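Local coordinates for protein extracellular sialidase/neuraminidase, putative (Aspergillus fumigatus, PDB 2XZJ) that probably cleaves terminal sialic acids, KDN in particular, from glycoconjugates outside the cell by hydrolysis, at residues Q277-R282 against G337-T342; R39-V44 against L352-F357; A124-N129 against K142-W147. All blocks are in the same frame, centred on the assembly; numbering follows the deposited sequence.

Contact 1 of 3, residues Q277-R282 against G337-T342; sequences QGSVLR and GYSSMT. With KFN (2,6-anhydro-3-deoxy-D-glycero-D-galacto-non-2-enonic acid), chain E.
Q277 and Y338 meet through the aliphatic base of the glutamine. Q277 CB sits over the centre of the Y338 ring as a CH-pi contact, 3.3 Å from the ring centroid. The glutamine chain then bends at chi2 (-90°), and its amide, nearly parallel to the ring, turns onto the backbone of S339. Two bonds hold it there. S339 N donates to Q277 OE1 at 2.8 Å, and Q277 NE2 donates to S339 O at 2.8 Å. The pairing fixes which way the amide is flipped. S279 OG donates to S339 OG at 2.9 Å. Strands 279-284 and 334-343 are edge strands of two neighbouring blades of the sialidase beta-propeller, and the segments run 9° from parallel. Side chains and water bridge them. One water takes the proton of S339 OG at 2.8 Å and donates to the carbonyls of Q277 and G337. Further along, M341 CE lies 3.5 Å from S279 OG and also touches L281 CB. L281 CD2 rests against T342 C at 3.7 Å. P187 O takes a second bond from Q277 NE2. Y338 OH is hydrogen-bonded to E229 beside KFN, consistent with the tyrosine–glutamate pair of sialidase active sites.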
# COMPACT_ATOMS: atom_id res chain seq x y z
N GLN A 277 -8.37 1.99 -2.75
CA GLN A 277 -7.34 2.20 -1.72
C GLN A 277 -6.62 3.55 -1.94
O GLN A 277 -6.62 4.13 -3.06
CB GLN A 277 -6.40 0.98 -1.71
CG GLN A 277 -5.19 1.00 -0.76
CD GLN A 277 -3.93 1.61 -1.39
OE1 GLN A 277 -4.00 2.33 -2.37
NE2 GLN A 277 -2.77 1.30 -0.81
N GLY A 278 -6.05 4.08 -0.85
CA GLY A 278 -5.24 5.30 -0.88
C GLY A 278 -4.05 5.10 0.06
O GLY A 278 -3.92 4.04 0.68
N SER A 279 -3.21 6.12 0.16
CA SER A 279 -2.07 6.08 1.06
C SER A 279 -1.90 7.41 1.82
O SER A 279 -2.40 8.47 1.38
CB SER A 279 -0.80 5.70 0.29
OG SER A 279 -0.54 6.61 -0.77
N VAL A 280 -1.23 7.33 2.97
CA VAL A 280 -0.98 8.49 3.85
C VAL A 280 0.47 8.40 4.39
O VAL A 280 0.98 7.30 4.62
CB VAL A 280 -2.09 8.60 4.98
CG1 VAL A 280 -1.95 7.48 6.03
CG2 VAL A 280 -2.12 9.99 5.66
N LEU A 281 1.14 9.55 4.54
CA LEU A 281 2.53 9.55 5.01
C LEU A 281 2.74 10.66 6.04
O LEU A 281 2.31 11.80 5.83
CB LEU A 281 3.50 9.71 3.84
CG LEU A 281 5.00 9.74 4.15
CD1 LEU A 281 5.51 8.39 4.67
CD2 LEU A 281 5.79 10.19 2.91
N ARG A 282 3.35 10.31 7.16
CA ARG A 282 3.82 11.30 8.12
C ARG A 282 5.16 11.83 7.61
O ARG A 282 6.17 11.11 7.57
CB ARG A 282 3.96 10.68 9.51
CG ARG A 282 4.61 11.60 10.58
CD ARG A 282 4.68 10.90 11.94
NE ARG A 282 5.35 11.69 12.99
CZ ARG A 282 4.73 12.32 14.00
NH1 ARG A 282 3.41 12.26 14.12
NH2 ARG A 282 5.44 13.00 14.90
N GLY A 337 -4.97 4.14 -9.48
CA GLY A 337 -5.45 3.02 -8.67
C GLY A 337 -4.79 3.12 -7.30
O GLY A 337 -4.53 4.22 -6.80
N TYR A 338 -4.49 1.97 -6.72
CA TYR A 338 -3.80 1.84 -5.42
C TYR A 338 -2.44 2.51 -5.43
O TYR A 338 -1.79 2.60 -6.48
CB TYR A 338 -3.60 0.35 -5.08
CG TYR A 338 -4.85 -0.39 -4.63
CD1 TYR A 338 -6.07 -0.21 -5.28
CD2 TYR A 338 -4.79 -1.27 -3.55
CE1 TYR A 338 -7.22 -0.89 -4.85
CE2 TYR A 338 -5.93 -1.96 -3.13
CZ TYR A 338 -7.13 -1.76 -3.79
OH TYR A 338 -8.25 -2.44 -3.36
N SER A 339 -1.99 2.95 -4.25
CA SER A 339 -0.75 3.69 -4.10
C SER A 339 -0.10 3.42 -2.74
O SER A 339 -0.78 2.96 -1.83
CB SER A 339 -1.01 5.19 -4.25
OG SER A 339 -1.79 5.69 -3.19
N SER A 340 1.19 3.73 -2.62
CA SER A 340 1.94 3.64 -1.36
C SER A 340 3.05 4.69 -1.42
O SER A 340 3.67 4.89 -2.47
CB SER A 340 2.53 2.24 -1.15
OG SER A 340 3.12 2.07 0.14
N MET A 341 3.27 5.37 -0.30
CA MET A 341 4.37 6.34 -0.17
C MET A 341 5.33 6.06 0.99
O MET A 341 4.95 5.55 2.05
CB MET A 341 3.85 7.78 -0.00
CG MET A 341 2.94 8.31 -1.13
SD MET A 341 2.21 9.91 -0.69
CE MET A 341 1.01 9.41 0.55
N THR A 342 6.57 6.48 0.76
CA THR A 342 7.64 6.52 1.75
C THR A 342 8.38 7.85 1.61
O THR A 342 8.27 8.55 0.59
CB THR A 342 8.63 5.35 1.51
OG1 THR A 342 9.70 5.41 2.46
CG2 THR A 342 9.21 5.41 0.10
C1 KFN E . -9.94 -3.36 -6.03
C3 KFN E . -8.39 -5.07 -5.03
C4 KFN E . -8.01 -6.09 -3.94
C5 KFN E . -9.28 -6.58 -3.18
C6 KFN E . -10.19 -5.37 -2.82
C7 KFN E . -11.52 -5.76 -2.13
C8 KFN E . -12.29 -4.55 -1.57
C9 KFN E . -13.70 -4.94 -1.16
O5 KFN E . -8.95 -7.32 -1.99
O1B KFN E . -9.08 -3.14 -6.90
O1A KFN E . -11.06 -2.76 -5.92
O4 KFN E . -7.26 -7.16 -4.55
O6 KFN E . -10.55 -4.61 -4.02
C2 KFN E . -9.61 -4.39 -4.98
O7 KFN E . -12.38 -6.36 -3.10
O8 KFN E . -11.61 -3.99 -0.44
O9 KFN E . -13.65 -5.85 -0.04
O HOH W 1 -4.37 5.37 -4.14
O HOH W 2 2.25 5.98 2.45

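Contact 2 of 3, residues R39-V44 against L352-F357; sequences RIPAVV and LVESDF. With KFN (2,6-anhydro-3-deoxy-D-glycero-D-galacto-non-2-enonic acid), chain E.
The guanidinium of R39 has the carboxylates of E354 and KFN at its edge, while I40 CD1 lies over one face, offset toward the rim. Y338 makes a cation-pi contact with it. The strands carrying R39 and E354 run antiparallel (169°) and belong to neighbouring sheets of the beta-propeller. R39, with R245 and R302 also bonded to KFN, is consistent with the arginine triad by which sialidases hold the substrate carboxylate. A bend at chi3 (56°) turns the guanidinium between E354 and KFN. R39 NH2 reaches KFN O1B at 2.8 Å and R39 NH1 the same oxygen at 3.0 Å. R39 grips E354 side-on with NE and NH2, the two planes turned 57° apart. R39 NE donates to E354 OE2 at 2.9 Å from above the carboxylate plane. R39 NH2 meets the syn lone pair of E354 OE1 at 3.1 Å. I40 N adds a nearly straight bond to E354 OE2 on its anti side, 2.8 Å long. E354 OE1 also accepts from Y338 N. This second-shell carboxylate fixes the rotation of the guanidinium. Away from KFN, P41 CB packs on L352 CB at 3.5 Å, and L352 CD1 touches V43 CB at 3.7 Å.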
# COMPACT_ATOMS: atom_id res chain seq x y z
N ARG A 39 -0.19 -5.68 -9.08
CA ARG A 39 -1.14 -4.78 -8.42
C ARG A 39 -0.82 -4.69 -6.92
O ARG A 39 0.05 -5.41 -6.39
CB ARG A 39 -2.60 -5.24 -8.60
CG ARG A 39 -3.18 -5.11 -10.01
CD ARG A 39 -4.69 -5.03 -9.95
NE ARG A 39 -5.06 -3.92 -9.08
CZ ARG A 39 -6.18 -3.84 -8.38
NH1 ARG A 39 -7.11 -4.79 -8.44
NH2 ARG A 39 -6.37 -2.77 -7.60
N ILE A 40 -1.52 -3.78 -6.25
CA ILE A 40 -1.49 -3.71 -4.78
C ILE A 40 -0.06 -3.43 -4.25
O ILE A 40 0.58 -4.30 -3.62
CB ILE A 40 -2.15 -4.99 -4.12
CG1 ILE A 40 -3.39 -5.49 -4.89
CG2 ILE A 40 -2.50 -4.74 -2.65
CD1 ILE A 40 -4.49 -4.44 -5.15
N PRO A 41 0.46 -2.20 -4.52
CA PRO A 41 1.79 -1.80 -4.08
C PRO A 41 1.93 -1.50 -2.58
O PRO A 41 0.95 -1.13 -1.90
CB PRO A 41 2.03 -0.50 -4.88
CG PRO A 41 0.62 0.06 -5.04
CD PRO A 41 -0.14 -1.17 -5.40
N ALA A 42 3.14 -1.64 -2.07
CA ALA A 42 3.48 -1.19 -0.73
C ALA A 42 4.96 -0.85 -0.71
O ALA A 42 5.79 -1.60 -1.26
CB ALA A 42 3.19 -2.26 0.28
N VAL A 43 5.32 0.25 -0.07
CA VAL A 43 6.72 0.66 -0.04
C VAL A 43 7.13 1.22 1.31
O VAL A 43 6.38 1.99 1.93
CB VAL A 43 7.06 1.65 -1.20
CG1 VAL A 43 6.29 3.01 -1.05
CG2 VAL A 43 8.58 1.87 -1.33
N VAL A 44 8.32 0.82 1.77
CA VAL A 44 8.91 1.39 2.97
C VAL A 44 10.41 1.65 2.77
O VAL A 44 11.08 0.94 2.03
CB VAL A 44 8.75 0.44 4.20
CG1 VAL A 44 7.30 0.37 4.67
CG2 VAL A 44 9.23 -0.97 3.87
N LEU A 352 4.63 4.49 -5.11
CA LEU A 352 4.23 3.45 -6.05
C LEU A 352 2.76 3.68 -6.41
O LEU A 352 1.94 3.92 -5.52
CB LEU A 352 4.38 2.05 -5.43
CG LEU A 352 5.78 1.53 -5.10
CD1 LEU A 352 5.66 0.19 -4.32
CD2 LEU A 352 6.67 1.37 -6.34
N VAL A 353 2.43 3.56 -7.70
CA VAL A 353 1.07 3.81 -8.20
C VAL A 353 0.72 2.77 -9.25
O VAL A 353 1.50 2.54 -10.19
CB VAL A 353 0.92 5.23 -8.83
CG1 VAL A 353 -0.55 5.53 -9.22
CG2 VAL A 353 1.47 6.31 -7.89
N GLU A 354 -0.46 2.16 -9.12
CA GLU A 354 -0.92 1.23 -10.15
C GLU A 354 -1.14 1.92 -11.51
O GLU A 354 -1.45 3.11 -11.60
CB GLU A 354 -2.19 0.50 -9.73
CG GLU A 354 -2.09 -0.28 -8.45
CD GLU A 354 -3.36 -0.99 -8.13
OE1 GLU A 354 -4.46 -0.39 -8.32
OE2 GLU A 354 -3.29 -2.14 -7.66
N SER A 355 -0.99 1.14 -12.57
CA SER A 355 -1.30 1.62 -13.91
C SER A 355 -1.96 0.49 -14.69
O SER A 355 -1.66 -0.70 -14.46
CB SER A 355 -0.03 2.12 -14.61
OG SER A 355 -0.38 2.84 -15.79
N ASP A 356 -2.85 0.85 -15.61
CA ASP A 356 -3.69 -0.11 -16.31
C ASP A 356 -3.66 0.15 -17.83
O ASP A 356 -4.08 1.22 -18.32
CB ASP A 356 -5.11 -0.01 -15.74
CG ASP A 356 -6.09 -1.00 -16.37
OD1 ASP A 356 -5.69 -1.81 -17.22
OD2 ASP A 356 -7.28 -0.96 -16.00
N PHE A 357 -3.14 -0.83 -18.57
CA PHE A 357 -3.07 -0.76 -20.03
C PHE A 357 -4.45 -0.71 -20.67
O PHE A 357 -4.59 -0.15 -21.76
CB PHE A 357 -2.23 -1.91 -20.60
CG PHE A 357 -0.75 -1.69 -20.47
CD1 PHE A 357 -0.06 -1.03 -21.47
CD2 PHE A 357 -0.06 -2.13 -19.35
CE1 PHE A 357 1.30 -0.80 -21.36
CE2 PHE A 357 1.31 -1.91 -19.22
CZ PHE A 357 2.00 -1.25 -20.22
C1 KFN E . -9.94 -3.36 -6.03
C3 KFN E . -8.39 -5.07 -5.03
C4 KFN E . -8.01 -6.09 -3.94
C5 KFN E . -9.28 -6.58 -3.18
C6 KFN E . -10.19 -5.37 -2.82
C7 KFN E . -11.52 -5.76 -2.13
C8 KFN E . -12.29 -4.55 -1.57
C9 KFN E . -13.70 -4.94 -1.16
O5 KFN E . -8.95 -7.32 -1.99
O1B KFN E . -9.08 -3.14 -6.90
O1A KFN E . -11.06 -2.76 -5.92
O4 KFN E . -7.26 -7.16 -4.55
O6 KFN E . -10.55 -4.61 -4.02
C2 KFN E . -9.61 -4.39 -4.98
O7 KFN E . -12.38 -6.36 -3.10
O8 KFN E . -11.61 -3.99 -0.44
O9 KFN E . -13.65 -5.85 -0.04

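Contact 3 of 3, residues A124-N129 against K142-W147. With KFN (2,6-anhydro-3-deoxy-D-glycero-D-galacto-non-2-enonic acid), chain E.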
# COMPACT_ATOMS: atom_id res chain seq x y z
N ALA A 124 -6.69 -21.62 -3.19
CA ALA A 124 -6.71 -21.64 -4.66
C ALA A 124 -8.11 -21.62 -5.28
O ALA A 124 -8.31 -21.11 -6.38
CB ALA A 124 -5.91 -22.84 -5.17
N THR A 125 -9.09 -22.16 -4.55
CA THR A 125 -10.41 -22.39 -5.15
C THR A 125 -11.50 -21.48 -4.60
O THR A 125 -12.68 -21.74 -4.82
CB THR A 125 -10.84 -23.89 -5.06
OG1 THR A 125 -10.81 -24.33 -3.70
CG2 THR A 125 -9.93 -24.79 -5.91
N TYR A 126 -11.10 -20.42 -3.89
CA TYR A 126 -12.02 -19.47 -3.24
C TYR A 126 -11.81 -18.07 -3.79
O TYR A 126 -10.68 -17.67 -4.09
CB TYR A 126 -11.81 -19.44 -1.72
CG TYR A 126 -12.23 -20.72 -1.02
CD1 TYR A 126 -11.33 -21.78 -0.88
CD2 TYR A 126 -13.51 -20.87 -0.52
CE1 TYR A 126 -11.69 -22.95 -0.26
CE2 TYR A 126 -13.89 -22.04 0.12
CZ TYR A 126 -12.98 -23.08 0.25
OH TYR A 126 -13.35 -24.25 0.86
N SER A 127 -12.91 -17.33 -3.92
CA SER A 127 -12.84 -15.90 -4.22
C SER A 127 -13.87 -15.14 -3.38
O SER A 127 -14.81 -15.73 -2.85
CB SER A 127 -13.05 -15.63 -5.71
OG SER A 127 -14.31 -16.10 -6.14
N GLN A 128 -13.66 -13.84 -3.24
CA GLN A 128 -14.55 -12.97 -2.46
C GLN A 128 -16.03 -13.14 -2.84
O GLN A 128 -16.90 -13.26 -1.95
CB GLN A 128 -14.12 -11.51 -2.65
CG GLN A 128 -14.84 -10.53 -1.71
CD GLN A 128 -14.29 -9.12 -1.75
OE1 GLN A 128 -13.52 -8.75 -2.64
NE2 GLN A 128 -14.70 -8.31 -0.77
N ASN A 129 -16.32 -13.14 -4.14
CA ASN A 129 -17.69 -13.22 -4.64
C ASN A 129 -18.18 -14.67 -4.81
O ASN A 129 -19.38 -14.96 -4.64
CB ASN A 129 -17.82 -12.44 -5.96
CG ASN A 129 -17.72 -10.94 -5.76
OD1 ASN A 129 -18.13 -10.41 -4.72
ND2 ASN A 129 -17.18 -10.24 -6.75
N LYS A 142 -17.34 -19.36 -2.85
CA LYS A 142 -17.32 -18.07 -2.16
C LYS A 142 -16.51 -18.16 -0.86
O LYS A 142 -16.69 -19.09 -0.07
CB LYS A 142 -18.75 -17.60 -1.87
CG LYS A 142 -18.85 -16.28 -1.17
CD LYS A 142 -20.23 -15.67 -1.39
CE LYS A 142 -20.22 -14.18 -1.10
NZ LYS A 142 -20.72 -13.89 0.25
N ILE A 143 -15.61 -17.20 -0.65
CA ILE A 143 -14.89 -17.11 0.63
C ILE A 143 -15.86 -17.16 1.80
O ILE A 143 -16.86 -16.43 1.82
CB ILE A 143 -13.95 -15.88 0.70
CG1 ILE A 143 -12.59 -16.28 0.10
CG2 ILE A 143 -13.71 -15.41 2.14
CD1 ILE A 143 -11.76 -15.15 -0.38
N ASP A 144 -15.59 -18.05 2.75
CA ASP A 144 -16.53 -18.32 3.83
C ASP A 144 -15.82 -18.38 5.17
O ASP A 144 -14.64 -18.06 5.27
CB ASP A 144 -17.34 -19.60 3.55
CG ASP A 144 -16.48 -20.87 3.48
OD1 ASP A 144 -15.40 -20.94 4.12
OD2 ASP A 144 -16.88 -21.81 2.76
N SER A 145 -16.52 -18.83 6.20
CA SER A 145 -16.00 -18.76 7.57
C SER A 145 -15.24 -20.02 8.03
O SER A 145 -14.82 -20.11 9.18
CB SER A 145 -17.17 -18.44 8.53
OG SER A 145 -17.98 -19.60 8.71
N THR A 146 -15.06 -21.00 7.13
CA THR A 146 -14.28 -22.21 7.43
C THR A 146 -12.78 -21.93 7.37
O THR A 146 -12.35 -20.91 6.82
CB THR A 146 -14.58 -23.38 6.46
OG1 THR A 146 -14.13 -23.05 5.13
CG2 THR A 146 -16.09 -23.69 6.43
N TRP A 147 -11.98 -22.82 7.96
CA TRP A 147 -10.53 -22.65 7.97
C TRP A 147 -9.98 -22.64 6.54
O TRP A 147 -9.16 -21.79 6.18
CB TRP A 147 -9.90 -23.78 8.78
CG TRP A 147 -8.41 -23.63 9.05
CD1 TRP A 147 -7.43 -24.52 8.72
CD2 TRP A 147 -7.74 -22.54 9.73
NE1 TRP A 147 -6.21 -24.07 9.14
CE2 TRP A 147 -6.36 -22.86 9.76
CE3 TRP A 147 -8.17 -21.34 10.30
CZ2 TRP A 147 -5.41 -22.01 10.34
CZ3 TRP A 147 -7.22 -20.49 10.88
CH2 TRP A 147 -5.85 -20.84 10.90
C1 KFN E . -9.94 -3.36 -6.03
C3 KFN E . -8.39 -5.07 -5.03
C4 KFN E . -8.01 -6.09 -3.94
C5 KFN E . -9.28 -6.58 -3.18
C6 KFN E . -10.19 -5.37 -2.82
C7 KFN E . -11.52 -5.76 -2.13
C8 KFN E . -12.29 -4.55 -1.57
C9 KFN E . -13.70 -4.94 -1.16
O5 KFN E . -8.95 -7.32 -1.99
O1B KFN E . -9.08 -3.14 -6.90
O1A KFN E . -11.06 -2.76 -5.92
O4 KFN E . -7.26 -7.16 -4.55
O6 KFN E . -10.55 -4.61 -4.02
C2 KFN E . -9.61 -4.39 -4.98
O7 KFN E . -12.38 -6.36 -3.10
O8 KFN E . -11.61 -3.99 -0.44
O9 KFN E . -13.65 -5.85 -0.04
O HOH W 3 -15.68 -24.28 2.45
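Y126 turns its CG anti to its own carbonyl carbon (chi1 -68°), which lays Y126 CB against I143 CG1 at 3.7 Å and brings K142 O to the edge of the ring, in plane. The methylene chain of K142 runs past the carbonyls of Q128 and N129. K142 CD comes within 3.4 Å of N129 O. Both segments belong to the excursion between strands 115-122 and 152-158 of one propeller blade. Their backbones pair in a short parallel beta bridge between S127 and K142. I143 N donates to S127 O at 2.8 Å, and K142 CA makes a CA-H...O contact to the same oxygen. I143 CD1 packs against the backbone N of Q128. W182 touches the side chains of both I143 and Q128. At the other end, D144 forms an Asx turn, with OD1 accepting from both T146 N and T146 OG1. A water joins Y126 OH to D144 OD2, lying 2.8 Å from Y126 OH and donating to D144 OD2 at 2.8 Å. Q128 follows directly on S127. It stretches out, chi1 -171° with the rest extended, and reaches the glycerol chain of KFN. Q128 OE1 accepts from KFN O7 at 2.7 Å, and Q128 NE2 donates to KFN O9 at 2.8 Å. One neutral amide thus offers both an acceptor and a donor, consistent with recognition of the hydroxyls of the tail.

From the N terminus, the chain first lays down 39-44, whose partner 352-357 comes only after more than 300 residues. Contact 2 therefore closes a long loop holding most of the propeller. It joins the sheet of strand 37-45 to that of 349-356, which also holds the N-terminal strand 12-18. Contact 3 lies inside that loop. It closes early, with 12 residues between its segments, within one excursion of a blade. Contact 1 opens later, also nested within contact 2, and joins the sheet of 279-284 to that of 334-343. None of the loops cross. Contacts 1 and 2 touch directly, because strands 334-343 and 349-356 are neighbours in one sheet. All three touch KFN.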